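Long-range contact in sulfotransferase (Mus musculus, PDB 5X2B), which probably transfers a sulfuryl group to an acceptor and binds adenosine-3'-5'-diphosphate and calcium: residues T60-I65 with R83-H88. Numbering follows the deposited sequence.
Sequences TLTSPI and RAIPTH
The Pro86 ring turns its CG-CD edge to the bend of Thr62-Pro64. CD lies 3.4 Å from OG1 of Thr62, and CG sits 3.7 Å from the backbone N of Pro64. The Pro64 ring adds a looser touch, its CD near CG of Pro86. The flat carbonyl of Ala84 takes two donors from Thr62. Thr62 N donates to Ala84 O at 2.9 Å. OG1 of Thr62 reaches the same Ala84 O at 3.3 Å, tilted 32° out of the carbonyl plane. The Thr62 chi1 of 78° sets this hydroxyl between the backbone N and carbonyl carbon of its own residue, within reach of Ala84 O. An alanine here would probably cost Ala84 O its second donor from Thr62 and open a gap beside CD of Pro86.

The bonds from Ala84 N to Thr60 O and from Thr62 N to Ala84 O are the parallel ladder between strands 59-61 and 82-87. Helix 72-77 connects these strands in a beta-alpha-beta unit. Strand 59-61 is outermost in the five-stranded parallel sheet of the sulfotransferase fold. Pro86 has no N-H to continue the ladder to Thr62 O. The chains pair again where Ile65 N donates to Pro86 O at 3.0 Å.

On one sheet face, CD1 of Leu61 packs 3.7 Å from CB of Ala84, and Leu61 also touches helix 44-52. Further on, CB of Ile65 meets CG2 of Ile85. CG2 of Ile65 lies alongside Thr87, 3.4 Å from its OG1, which bonds to Glu66.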
ATOM      1  N   THR F  60       9.531  -7.490 -13.818  1.00 34.80           N
ATOM      2  CA  THR F  60       9.475  -8.443 -12.693  1.00 39.93           C
ATOM      3  C   THR F  60       8.748  -7.802 -11.533  1.00 33.87           C
ATOM      4  O   THR F  60       8.935  -6.603 -11.284  1.00 46.36           O
ATOM      5  CB  THR F  60      10.887  -8.870 -12.203  1.00 52.80           C
ATOM      6  OG1 THR F  60      11.601  -9.479 -13.272  1.00 47.52           O
ATOM      7  CG2 THR F  60      10.794  -9.883 -11.086  1.00 34.27           C
ATOM      8  N   LEU F  61       7.895  -8.541 -10.843  1.00 19.12           N
ATOM      9  CA  LEU F  61       7.348  -7.987  -9.610  1.00 26.54           C
ATOM     10  C   LEU F  61       7.993  -8.571  -8.395  1.00 32.74           C
ATOM     11  O   LEU F  61       7.810  -9.731  -8.106  1.00 51.69           O
ATOM     12  CB  LEU F  61       5.868  -8.214  -9.464  1.00 32.85           C
ATOM     13  CG  LEU F  61       5.467  -7.480  -8.181  1.00 46.68           C
ATOM     14  CD1 LEU F  61       4.790  -6.187  -8.527  1.00 29.83           C
ATOM     15  CD2 LEU F  61       4.579  -8.312  -7.331  1.00 51.43           C
ATOM     16  N   THR F  62       8.687  -7.761  -7.622  1.00 35.14           N
ATOM     17  CA  THR F  62       9.488  -8.328  -6.572  1.00 30.19           C
ATOM     18  C   THR F  62       8.748  -8.521  -5.223  1.00 40.12           C
ATOM     19  O   THR F  62       7.536  -8.655  -5.176  1.00 34.42           O
ATOM     20  CB  THR F  62      10.715  -7.486  -6.361  1.00 23.66           C
ATOM     21  OG1 THR F  62      10.379  -6.322  -5.610  1.00 39.41           O
ATOM     22  CG2 THR F  62      11.286  -7.081  -7.674  1.00 30.41           C
ATOM     23  N   SER F  63       9.527  -8.573  -4.154  1.00 41.02           N
ATOM     24  CA  SER F  63       9.064  -8.838  -2.806  1.00 45.69           C
ATOM     25  C   SER F  63       9.336  -7.595  -1.975  1.00 38.95           C
ATOM     26  O   SER F  63      10.369  -6.976  -2.121  1.00 33.00           O
ATOM     27  CB  SER F  63       9.891  -9.991  -2.226  1.00 47.90           C
ATOM     28  OG  SER F  63      10.431  -9.629  -0.966  1.00 56.25           O
ATOM     29  N   PRO F  64       8.433  -7.250  -1.065  1.00 38.40           N
ATOM     30  CA  PRO F  64       8.571  -5.943  -0.444  1.00 35.95           C
ATOM     31  C   PRO F  64      10.008  -5.654  -0.209  1.00 32.17           C
ATOM     32  O   PRO F  64      10.781  -6.491   0.228  1.00 36.03           O
ATOM     33  CB  PRO F  64       7.843  -6.109   0.870  1.00 39.85           C
ATOM     34  CG  PRO F  64       6.786  -7.054   0.535  1.00 38.35           C
ATOM     35  CD  PRO F  64       7.419  -8.052  -0.390  1.00 36.12           C
ATOM     36  N   ILE F  65      10.410  -4.467  -0.544  1.00 22.94           N
ATOM     37  CA  ILE F  65      11.791  -4.213  -0.426  1.00 30.49           C
ATOM     38  C   ILE F  65      12.190  -4.324   1.020  1.00 43.04           C
ATOM     39  O   ILE F  65      13.344  -4.622   1.318  1.00 34.77           O
ATOM     40  CB  ILE F  65      12.104  -2.830  -0.824  1.00 30.52           C
ATOM     41  CG1 ILE F  65      13.567  -2.577  -0.542  1.00 41.55           C
ATOM     42  CG2 ILE F  65      11.284  -1.883  -0.012  1.00 43.17           C
ATOM     43  CD1 ILE F  65      14.150  -1.564  -1.474  1.00 52.08           C
ATOM     44  N   ARG F  83      12.166  -3.729 -12.647  1.00 35.26           N
ATOM     45  CA  ARG F  83      11.765  -4.068 -11.323  1.00 29.96           C
ATOM     46  C   ARG F  83      10.591  -3.251 -10.860  1.00 31.76           C
ATOM     47  O   ARG F  83      10.680  -2.015 -10.833  1.00 42.15           O
ATOM     48  CB  ARG F  83      12.953  -3.794 -10.421  1.00 35.80           C
ATOM     49  CG  ARG F  83      14.117  -4.658 -10.721  1.00 32.67           C
ATOM     50  CD  ARG F  83      15.081  -4.641  -9.571  1.00 26.02           C
ATOM     51  NE  ARG F  83      15.487  -3.273  -9.300  1.00 31.28           N
ATOM     52  CZ  ARG F  83      16.607  -2.948  -8.687  1.00 24.30           C
ATOM     53  NH1 ARG F  83      17.426  -3.900  -8.302  1.00 17.98           N
ATOM     54  NH2 ARG F  83      16.915  -1.678  -8.480  1.00 35.21           N
ATOM     55  N   ALA F  84       9.497  -3.940 -10.487  1.00 32.91           N
ATOM     56  CA  ALA F  84       8.397  -3.353  -9.676  1.00 21.54           C
ATOM     57  C   ALA F  84       8.558  -3.730  -8.206  1.00 29.14           C
ATOM     58  O   ALA F  84       8.467  -4.904  -7.843  1.00 28.94           O
ATOM     59  CB  ALA F  84       7.053  -3.827 -10.156  1.00 28.46           C
ATOM     60  N   ILE F  85       8.825  -2.733  -7.373  1.00 22.68           N
ATOM     61  CA  ILE F  85       9.218  -2.957  -5.998  1.00 28.38           C
ATOM     62  C   ILE F  85       8.131  -2.495  -5.019  1.00 35.86           C
ATOM     63  O   ILE F  85       7.783  -1.306  -4.937  1.00 29.48           O
ATOM     64  CB  ILE F  85      10.491  -2.233  -5.735  1.00 24.11           C
ATOM     65  CG1 ILE F  85      11.526  -2.669  -6.789  1.00 28.72           C
ATOM     66  CG2 ILE F  85      10.910  -2.491  -4.316  1.00 28.23           C
ATOM     67  CD1 ILE F  85      12.716  -1.728  -6.925  1.00 29.98           C
ATOM     68  N   PRO F  86       7.527  -3.459  -4.315  1.00 35.46           N
ATOM     69  CA  PRO F  86       6.431  -3.013  -3.470  1.00 26.76           C
ATOM     70  C   PRO F  86       6.964  -2.588  -2.120  1.00 30.81           C
ATOM     71  O   PRO F  86       8.039  -3.087  -1.752  1.00 29.14           O
ATOM     72  CB  PRO F  86       5.564  -4.260  -3.366  1.00 33.51           C
ATOM     73  CG  PRO F  86       6.487  -5.408  -3.671  1.00 33.98           C
ATOM     74  CD  PRO F  86       7.517  -4.915  -4.544  1.00 24.30           C
ATOM     75  N   THR F  87       6.271  -1.682  -1.421  1.00 28.05           N
ATOM     76  CA  THR F  87       6.747  -1.218  -0.102  1.00 31.19           C
ATOM     77  C   THR F  87       5.681  -0.484   0.753  1.00 42.27           C
ATOM     78  O   THR F  87       4.681   0.003   0.218  1.00 45.16           O
ATOM     79  CB  THR F  87       8.000  -0.306  -0.284  1.00 31.19           C
ATOM     80  OG1 THR F  87       8.613  -0.077   0.972  1.00 36.67           O
ATOM     81  CG2 THR F  87       7.622   1.033  -0.906  1.00 19.08           C
ATOM     82  N   HIS F  88       5.880  -0.410   2.075  1.00 39.60           N
ATOM     83  CA  HIS F  88       5.047   0.455   2.919  1.00 36.30           C
ATOM     84  C   HIS F  88       5.909   1.545   3.603  1.00 29.70           C
ATOM     85  O   HIS F  88       5.426   2.281   4.455  1.00 29.40           O
ATOM     86  CB  HIS F  88       4.258  -0.355   3.965  1.00 28.16           C
ATOM     87  CG  HIS F  88       3.355  -1.425   3.391  1.00 30.45           C
ATOM     88  ND1 HIS F  88       2.381  -1.158   2.466  1.00 31.47           N
ATOM     89  CD2 HIS F  88       3.275  -2.747   3.657  1.00 30.34           C
ATOM     90  CE1 HIS F  88       1.742  -2.281   2.158  1.00 26.72           C
ATOM     91  NE2 HIS F  88       2.258  -3.254   2.871  1.00 28.03           N
TER